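Local structure of L-fuculose phosphate aldolase (Streptococcus pneumoniae, 4C24) at residues A[25-38]-A[87-101]. The protein is a zinc-binding class II aldolase of the aldolase and adducin family. Residues are numbered along the deposited sequence; the frame is centred on the assembly and turned at random.
With ZN (zinc ion), chain B; SO4 (sulfate ion), chain E.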
ATOM      1  N   LEU A  25       4.775   5.704   7.405  1.00 18.25           N
ATOM      2  CA  LEU A  25       6.134   5.178   7.607  1.00 18.31           C
ATOM      3  C   LEU A  25       6.160   4.166   8.748  1.00 22.35           C
ATOM      4  O   LEU A  25       6.853   3.150   8.674  1.00 23.30           O
ATOM      5  CB  LEU A  25       7.132   6.302   7.867  1.00 18.67           C
ATOM      6  CG  LEU A  25       7.673   6.963   6.609  1.00 18.77           C
ATOM      7  CD1 LEU A  25       8.361   8.275   6.984  1.00 21.99           C
ATOM      8  CD2 LEU A  25       8.631   6.021   5.858  1.00 21.17           C
ATOM      9  N   THR A  26       5.412   4.438   9.815  1.00 23.30           N
ATOM     10  CA  THR A  26       5.324   3.501  10.935  1.00 22.71           C
ATOM     11  C   THR A  26       3.979   3.658  11.625  1.00 27.31           C
ATOM     12  O   THR A  26       3.296   4.653  11.411  1.00 34.45           O
ATOM     13  CB  THR A  26       6.511   3.676  11.918  1.00 24.32           C
ATOM     14  OG1 THR A  26       6.382   2.761  13.015  1.00 30.02           O
ATOM     15  CG2 THR A  26       6.569   5.085  12.457  1.00 27.75           C
ATOM     16  N   LYS A  27       3.595   2.668  12.424  1.00 31.20           N
ATOM     17  CA  LYS A  27       2.431   2.795  13.296  1.00 34.34           C
ATOM     18  C   LYS A  27       2.781   3.551  14.589  1.00 34.26           C
ATOM     19  O   LYS A  27       1.892   3.986  15.325  1.00 39.35           O
ATOM     20  CB  LYS A  27       1.853   1.416  13.620  1.00 40.83           C
ATOM     21  N   GLY A  28       4.080   3.702  14.852  1.00 32.65           N
ATOM     22  CA  GLY A  28       4.573   4.372  16.055  1.00 32.38           C
ATOM     23  C   GLY A  28       5.203   3.485  17.114  1.00 28.05           C
ATOM     24  O   GLY A  28       6.042   3.942  17.899  1.00 24.27           O
ATOM     25  N   THR A  29       4.805   2.219  17.152  1.00 28.66           N
ATOM     26  CA  THR A  29       5.270   1.327  18.211  1.00 25.71           C
ATOM     27  C   THR A  29       6.781   1.155  18.116  1.00 25.38           C
ATOM     28  O   THR A  29       7.324   0.922  17.026  1.00 25.89           O
ATOM     29  CB  THR A  29       4.575  -0.055  18.173  1.00 31.31           C
ATOM     30  OG1 THR A  29       5.070  -0.823  17.067  1.00 42.14           O
ATOM     31  CG2 THR A  29       3.048   0.102  18.070  1.00 29.33           C
ATOM     32  N   GLY A  30       7.450   1.318  19.254  1.00 24.34           N
ATOM     33  CA  GLY A  30       8.900   1.211  19.334  1.00 25.27           C
ATOM     34  C   GLY A  30       9.650   2.351  18.671  1.00 20.81           C
ATOM     35  O   GLY A  30      10.878   2.341  18.668  1.00 24.73           O
ATOM     36  N   GLY A  31       8.912   3.326  18.117  1.00 19.88           N
ATOM     37  CA  GLY A  31       9.495   4.484  17.432  1.00 18.30           C
ATOM     38  C   GLY A  31       9.651   5.654  18.381  1.00 16.27           C
ATOM     39  O   GLY A  31       8.962   5.733  19.396  1.00 18.93           O
ATOM     40  N   ASN A  32      10.575   6.548  18.073  1.00 14.27           N
ATOM     41  CA  ASN A  32      10.860   7.665  19.008  1.00 12.58           C
ATOM     42  C   ASN A  32      11.568   8.788  18.288  1.00 13.77           C
ATOM     43  O   ASN A  32      12.203   8.592  17.262  1.00 15.18           O
ATOM     44  CB  ASN A  32      11.610   7.228  20.292  1.00 15.56           C
ATOM     45  CG  ASN A  32      12.417   5.959  20.091  1.00 15.21           C
ATOM     46  OD1 ASN A  32      13.533   6.018  19.591  1.00 17.90           O
ATOM     47  ND2 ASN A  32      11.848   4.815  20.474  1.00 16.93           N
ATOM     48  N   LEU A  33      11.439   9.997  18.822  1.00 12.08           N
ATOM     49  CA  LEU A  33      12.054  11.161  18.225  1.00 10.64           C
ATOM     50  C   LEU A  33      12.699  11.965  19.330  1.00 10.40           C
ATOM     51  O   LEU A  33      12.203  12.004  20.471  1.00 12.77           O
ATOM     52  CB  LEU A  33      11.027  12.079  17.536  1.00 11.78           C
ATOM     53  CG  LEU A  33      10.149  11.469  16.452  1.00 12.40           C
ATOM     54  CD1 LEU A  33       8.972  10.680  17.037  1.00 14.75           C
ATOM     55  CD2 LEU A  33       9.665  12.514  15.469  1.00 17.44           C
ATOM     56  N   SER A  34      13.763  12.656  18.963  1.00 11.22           N
ATOM     57  CA  SER A  34      14.417  13.554  19.884  1.00 12.82           C
ATOM     58  C   SER A  34      15.034  14.732  19.160  1.00 13.26           C
ATOM     59  O   SER A  34      15.264  14.707  17.939  1.00 11.98           O
ATOM     60  CB  SER A  34      15.497  12.801  20.654  1.00 13.59           C
ATOM     61  OG  SER A  34      16.611  12.563  19.828  1.00 14.08           O
ATOM     62  N   VAL A  35      15.257  15.789  19.949  1.00 12.08           N
ATOM     63  CA  VAL A  35      16.052  16.920  19.510  0.50 13.38           C
ATOM     64  C   VAL A  35      17.041  17.258  20.606  1.00 12.08           C
ATOM     65  O   VAL A  35      16.769  17.064  21.793  1.00 15.35           O
ATOM     66  CB  VAL A  35      15.216  18.195  19.199  0.50 14.53           C
ATOM     67  CG1 VAL A  35      14.553  18.097  17.831  0.50 11.74           C
ATOM     68  CG2 VAL A  35      14.221  18.493  20.320  0.50 17.80           C
ATOM     69  N   PHE A  36      18.193  17.771  20.192  1.00 12.68           N
ATOM     70  CA  PHE A  36      19.223  18.215  21.118  1.00 15.05           C
ATOM     71  C   PHE A  36      19.464  19.706  20.941  1.00 16.10           C
ATOM     72  O   PHE A  36      19.715  20.180  19.836  1.00 17.92           O
ATOM     73  CB  PHE A  36      20.524  17.438  20.872  1.00 15.12           C
ATOM     74  CG  PHE A  36      21.528  17.582  21.984  1.00 13.91           C
ATOM     75  CD1 PHE A  36      21.299  16.980  23.218  1.00 15.78           C
ATOM     76  CD2 PHE A  36      22.690  18.322  21.801  1.00 18.19           C
ATOM     77  CE1 PHE A  36      22.217  17.112  24.255  1.00 17.43           C
ATOM     78  CE2 PHE A  36      23.615  18.448  22.835  1.00 19.88           C
ATOM     79  CZ  PHE A  36      23.367  17.855  24.058  1.00 19.09           C
ATOM     80  N   ASP A  37      19.373  20.442  22.048  1.00 16.07           N
ATOM     81  CA  ASP A  37      19.650  21.871  22.054  1.00 18.39           C
ATOM     82  C   ASP A  37      21.117  21.998  22.448  1.00 19.26           C
ATOM     83  O   ASP A  37      21.478  21.670  23.590  1.00 19.43           O
ATOM     84  CB  ASP A  37      18.714  22.525  23.078  1.00 21.03           C
ATOM     85  CG  ASP A  37      18.866  24.030  23.163  1.00 22.13           C
ATOM     86  OD1 ASP A  37      19.980  24.566  23.000  1.00 25.12           O
ATOM     87  OD2 ASP A  37      17.825  24.685  23.419  1.00 29.29           O
ATOM     88  N   ARG A  38      21.966  22.439  21.517  1.00 21.30           N
ATOM     89  CA  ARG A  38      23.424  22.528  21.766  1.00 22.43           C
ATOM     90  C   ARG A  38      23.847  23.615  22.748  1.00 23.34           C
ATOM     91  O   ARG A  38      24.855  23.472  23.437  1.00 26.57           O
ATOM     92  CB  ARG A  38      24.204  22.721  20.463  1.00 24.03           C
ATOM     93  CG  ARG A  38      24.127  21.542  19.520  1.00 26.40           C
ATOM     94  CD  ARG A  38      25.110  20.468  19.917  1.00 25.84           C
ATOM     95  NE  ARG A  38      24.855  19.283  19.123  1.00 25.00           N
ATOM     96  CZ  ARG A  38      25.413  18.100  19.324  1.00 23.66           C
ATOM     97  NH1 ARG A  38      26.294  17.929  20.304  1.00 23.47           N
ATOM     98  NH2 ARG A  38      25.081  17.087  18.531  1.00 23.49           N
ATOM     99  N   TYR A  87      24.195  12.292  20.282  1.00 13.32           N
ATOM    100  CA  TYR A  87      24.468  13.682  20.544  1.00 14.03           C
ATOM    101  C   TYR A  87      25.784  13.910  21.291  1.00 14.47           C
ATOM    102  O   TYR A  87      26.441  14.930  21.106  1.00 17.99           O
ATOM    103  CB  TYR A  87      23.325  14.277  21.341  1.00 13.95           C
ATOM    104  CG  TYR A  87      22.008  14.258  20.631  1.00 11.24           C
ATOM    105  CD1 TYR A  87      21.888  14.732  19.336  1.00 12.04           C
ATOM    106  CD2 TYR A  87      20.874  13.711  21.254  1.00 11.91           C
ATOM    107  CE1 TYR A  87      20.656  14.742  18.688  1.00 12.28           C
ATOM    108  CE2 TYR A  87      19.633  13.698  20.614  1.00 11.71           C
ATOM    109  CZ  TYR A  87      19.519  14.229  19.344  1.00 11.04           C
ATOM    110  OH  TYR A  87      18.298  14.224  18.703  1.00 14.07           O
ATOM    111  N   GLN A  88      26.163  12.944  22.129  1.00 13.51           N
ATOM    112  CA  GLN A  88      27.420  12.967  22.866  1.00 16.02           C
ATOM    113  C   GLN A  88      28.631  12.830  21.973  1.00 15.81           C
ATOM    114  O   GLN A  88      29.698  13.273  22.350  1.00 18.38           O
ATOM    115  CB  GLN A  88      27.469  11.812  23.857  1.00 15.54           C
ATOM    116  CG  GLN A  88      26.534  11.961  25.046  1.00 14.35           C
ATOM    117  CD  GLN A  88      26.484  10.722  25.907  1.00 15.41           C
ATOM    118  OE1 GLN A  88      27.061   9.691  25.545  1.00 16.91           O
ATOM    119  NE2 GLN A  88      25.805  10.799  27.038  1.00 16.57           N
ATOM    120  N   THR A  89      28.469  12.191  20.815  1.00 16.14           N
ATOM    121  CA  THR A  89      29.638  11.793  20.018  1.00 17.66           C
ATOM    122  C   THR A  89      29.715  12.478  18.653  1.00 19.19           C
ATOM    123  O   THR A  89      30.730  12.362  17.951  1.00 23.65           O
ATOM    124  CB  THR A  89      29.675  10.249  19.819  1.00 17.14           C
ATOM    125  OG1 THR A  89      28.482   9.814  19.166  1.00 17.82           O
ATOM    126  CG2 THR A  89      29.815   9.516  21.147  1.00 17.35           C
ATOM    127  N   ARG A  90      28.639  13.178  18.276  1.00 19.15           N
ATOM    128  CA  ARG A  90      28.517  13.826  16.980  1.00 21.99           C
ATOM    129  C   ARG A  90      27.994  15.235  17.152  1.00 21.21           C
ATOM    130  O   ARG A  90      26.962  15.417  17.787  1.00 27.32           O
ATOM    131  CB  ARG A  90      27.498  13.077  16.135  1.00 24.34           C
ATOM    132  CG  ARG A  90      27.825  11.616  16.024  1.00 26.90           C
ATOM    133  CD  ARG A  90      27.068  11.004  14.902  1.00 24.17           C
ATOM    134  NE  ARG A  90      27.161  11.698  13.616  1.00 21.82           N
ATOM    135  CZ  ARG A  90      27.056  11.025  12.474  1.00 20.34           C
ATOM    136  NH1 ARG A  90      26.939   9.707  12.530  1.00 20.60           N
ATOM    137  NH2 ARG A  90      27.085  11.641  11.308  1.00 21.04           N
ATOM    138  N   ASP A  91      28.717  16.191  16.573  1.00 22.32           N
ATOM    139  CA  ASP A  91      28.320  17.596  16.614  0.50 24.89           C
ATOM    140  C   ASP A  91      27.409  17.986  15.439  1.00 25.13           C
ATOM    141  O   ASP A  91      26.845  19.095  15.426  1.00 27.46           O
ATOM    142  CB  ASP A  91      29.562  18.502  16.663  0.50 25.52           C
ATOM    143  CG  ASP A  91      30.532  18.240  15.510  0.50 27.85           C
ATOM    144  OD1 ASP A  91      30.244  17.366  14.666  0.50 31.83           O
ATOM    145  OD2 ASP A  91      31.587  18.912  15.448  0.50 33.07           O
ATOM    146  N   ASP A  92      27.293  17.098  14.455  1.00 23.37           N
ATOM    147  CA  ASP A  92      26.553  17.364  13.222  1.00 26.09           C
ATOM    148  C   ASP A  92      25.095  16.906  13.216  1.00 25.95           C
ATOM    149  O   ASP A  92      24.413  17.029  12.192  1.00 27.69           O
ATOM    150  CB  ASP A  92      27.295  16.767  12.008  1.00 26.06           C
ATOM    151  CG  ASP A  92      27.470  15.244  12.090  1.00 26.75           C
ATOM    152  OD1 ASP A  92      27.462  14.665  13.194  1.00 25.85           O
ATOM    153  OD2 ASP A  92      27.656  14.617  11.016  1.00 31.16           O
ATOM    154  N   ILE A  93      24.633  16.384  14.347  1.00 21.17           N
ATOM    155  CA  ILE A  93      23.303  15.799  14.463  1.00 22.45           C
ATOM    156  C   ILE A  93      22.593  16.496  15.607  1.00 19.52           C
ATOM    157  O   ILE A  93      23.060  16.427  16.727  1.00 19.51           O
ATOM    158  CB  ILE A  93      23.397  14.284  14.781  1.00 25.42           C
ATOM    159  CG1 ILE A  93      24.036  13.520  13.621  1.00 27.06           C
ATOM    160  CG2 ILE A  93      22.034  13.712  15.129  1.00 26.60           C
ATOM    161  CD1 ILE A  93      23.330  13.712  12.299  1.00 28.83           C
ATOM    162  N   ASP A  94      21.478  17.165  15.329  1.00 17.77           N
ATOM    163  CA  ASP A  94      20.702  17.823  16.395  1.00 17.09           C
ATOM    164  C   ASP A  94      19.272  17.288  16.526  1.00 16.40           C
ATOM    165  O   ASP A  94      18.480  17.768  17.356  1.00 17.22           O
ATOM    166  CB  ASP A  94      20.671  19.350  16.217  1.00 19.70           C
ATOM    167  CG  ASP A  94      22.024  20.019  16.462  1.00 23.90           C
ATOM    168  OD1 ASP A  94      22.945  19.378  17.003  1.00 26.08           O
ATOM    169  OD2 ASP A  94      22.170  21.215  16.127  1.00 30.85           O
ATOM    170  N   ALA A  95      18.906  16.323  15.690  1.00 13.90           N
ATOM    171  CA  ALA A  95      17.592  15.720  15.775  1.00 13.77           C
ATOM    172  C   ALA A  95      17.697  14.302  15.271  1.00 13.12           C
ATOM    173  O   ALA A  95      18.428  14.060  14.308  1.00 16.10           O
ATOM    174  CB  ALA A  95      16.582  16.496  14.952  1.00 15.29           C
ATOM    175  N   ILE A  96      16.956  13.396  15.900  1.00 13.08           N
ATOM    176  CA  ILE A  96      17.044  11.968  15.586  1.00 12.86           C
ATOM    177  C   ILE A  96      15.662  11.365  15.557  1.00 12.46           C
ATOM    178  O   ILE A  96      14.801  11.658  16.431  1.00 13.24           O
ATOM    179  CB  ILE A  96      17.893  11.239  16.642  1.00 12.73           C
ATOM    180  CG1 ILE A  96      19.318  11.747  16.554  1.00 12.90           C
ATOM    181  CG2 ILE A  96      17.877   9.714  16.438  1.00 13.71           C
ATOM    182  CD1 ILE A  96      20.252  11.270  17.653  1.00 15.77           C
ATOM    183  N   ILE A  97      15.428  10.493  14.578  1.00 12.71           N
ATOM    184  CA  ILE A  97      14.208   9.741  14.528  1.00 13.10           C
ATOM    185  C   ILE A  97      14.544   8.280  14.454  1.00 12.39           C
ATOM    186  O   ILE A  97      15.423   7.890  13.645  1.00 15.38           O
ATOM    187  CB  ILE A  97      13.345  10.132  13.312  1.00 13.27           C
ATOM    188  CG1 ILE A  97      12.922  11.623  13.425  1.00 14.08           C
ATOM    189  CG2 ILE A  97      12.142   9.200  13.197  1.00 13.95           C
ATOM    190  CD1 ILE A  97      12.144  12.126  12.226  1.00 15.37           C
ATOM    191  N   HIS A  98      13.895   7.491  15.305  1.00 11.89           N
ATOM    192  CA  HIS A  98      13.960   6.022  15.217  1.00 12.80           C
ATOM    193  C   HIS A  98      12.582   5.507  14.843  1.00 12.80           C
ATOM    194  O   HIS A  98      11.541   5.921  15.413  1.00 14.96           O
ATOM    195  CB  HIS A  98      14.439   5.435  16.534  1.00 14.90           C
ATOM    196  CG  HIS A  98      14.177   3.962  16.688  1.00 15.66           C
ATOM    197  ND1 HIS A  98      14.790   3.013  15.895  1.00 14.67           N
ATOM    198  CD2 HIS A  98      13.374   3.278  17.540  1.00 13.90           C
ATOM    199  CE1 HIS A  98      14.367   1.813  16.250  1.00 14.90           C
ATOM    200  NE2 HIS A  98      13.523   1.936  17.263  1.00 12.87           N
ATOM    201  N   ALA A  99      12.539   4.605  13.866  1.00 12.94           N
ATOM    202  CA  ALA A  99      11.290   4.083  13.395  1.00 12.81           C
ATOM    203  C   ALA A  99      11.410   2.625  13.026  1.00 12.29           C
ATOM    204  O   ALA A  99      12.510   2.181  12.715  1.00 15.62           O
ATOM    205  CB  ALA A  99      10.798   4.884  12.200  1.00 14.57           C
ATOM    206  N   HIS A 100      10.310   1.897  13.092  1.00 12.09           N
ATOM    207  CA  HIS A 100      10.240   0.527  12.560  1.00 12.43           C
ATOM    208  C   HIS A 100       9.496   0.651  11.251  1.00 14.89           C
ATOM    209  O   HIS A 100       8.261   0.598  11.209  1.00 20.00           O
ATOM    210  CB  HIS A 100       9.502  -0.395  13.522  1.00 14.63           C
ATOM    211  CG  HIS A 100      10.104  -0.459  14.898  1.00 13.96           C
ATOM    212  ND1 HIS A 100       9.735  -1.406  15.820  1.00 15.16           N
ATOM    213  CD2 HIS A 100      11.050   0.307  15.500  1.00 14.22           C
ATOM    214  CE1 HIS A 100      10.394  -1.189  16.955  1.00 14.41           C
ATOM    215  NE2 HIS A 100      11.227  -0.177  16.768  1.00 14.26           N
ATOM    216  N   THR A 101      10.236   0.937  10.186  1.00 13.23           N
ATOM    217  CA  THR A 101       9.614   1.088   8.885  1.00 14.79           C
ATOM    218  C   THR A 101       9.462  -0.276   8.190  1.00 15.68           C
ATOM    219  O   THR A 101       9.562  -1.337   8.844  1.00 18.58           O
ATOM    220  CB  THR A 101      10.363   2.121   8.035  1.00 14.27           C
ATOM    221  OG1 THR A 101      11.663   1.599   7.729  1.00 17.59           O
ATOM    222  CG2 THR A 101      10.464   3.482   8.760  1.00 18.16           C
TER
HETATM  223 ZN    ZN B 301      12.562   0.425  18.122  1.00 15.82          ZN
HETATM  224  S   SO4 E1208       9.411   3.609  23.135  1.00 22.33           S
HETATM  225  O1  SO4 E1208       9.833   3.350  24.528  1.00 23.50           O
HETATM  226  O2  SO4 E1208       9.994   2.543  22.314  1.00 27.44           O
HETATM  227  O3  SO4 E1208       7.936   3.559  23.181  1.00 26.91           O
HETATM  228  O4  SO4 E1208       9.915   4.912  22.649  1.00 21.30           O
HETATM  229  O   HOH W   1       8.236   2.795  14.854  1.00 20.97           O
HETATM  230  O   HOH W   2       5.880   0.291  12.360  1.00 30.23           O
HETATM  231  O   HOH W   3      12.506   0.369  20.208  1.00 25.08           O
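Arg38 NH2 is gripped by two backbone oxygens of the loop that follows helix 80-89: it donates to Ile93 O at 2.8 Å and, more weakly, to Arg90 O. Arg38 NE donates almost straight to Asp94 OD1 (2.9 Å, 175°), a salt bridge lying in the guanidinium plane but meeting the carboxylate on its syn side somewhat out of plane. Arg38 NH1 turns to the backbone oxygen of Tyr87. Phe36 CD2 and Asp91 CA lie over opposite faces of the guanidinium, both toward its rim, while the bonds round its edge hold the group in place. The Phe36 and Tyr87 rings are near parallel, planes 17° apart, but offset until they hardly cover one another; instead each CB makes a CH-pi contact over the other ring, Phe36 CB 3.3 Å from the centroid of the Tyr87 ring. Ile96 CD1 rests on the other face of Tyr87, whose OH meets Ser34 OG at 2.6 Å; that serine oxygen also bonds to His83. Strands 32-37 and 95-99 run antiparallel as neighbours in the central sheet of the class II aldolase/adducin N-terminal domain (AraD-like), with hydrogen-bonded pairs Asn32-His98 and Ser34-Ile96. Leu33 and Ile97 lie side by side on the face packed by helices 7-22 and 169-192, Leu33 CD2 to Ile97 CG1 3.9 Å. On the reverse face His98, its CG anti to the backbone N (chi1 164°), directs NE2 to the zinc ion at 2.0 Å, and His160 and His100 NE2 bind the same metal, as does a water that donates to Gly30 O. Asn32 OD1, bonded to His83, touches His98 CB, and Asn32 ND2 donates to a sulfate ion. Beyond the strands, one water joins Thr26 OG1, Thr29 O and His100 N.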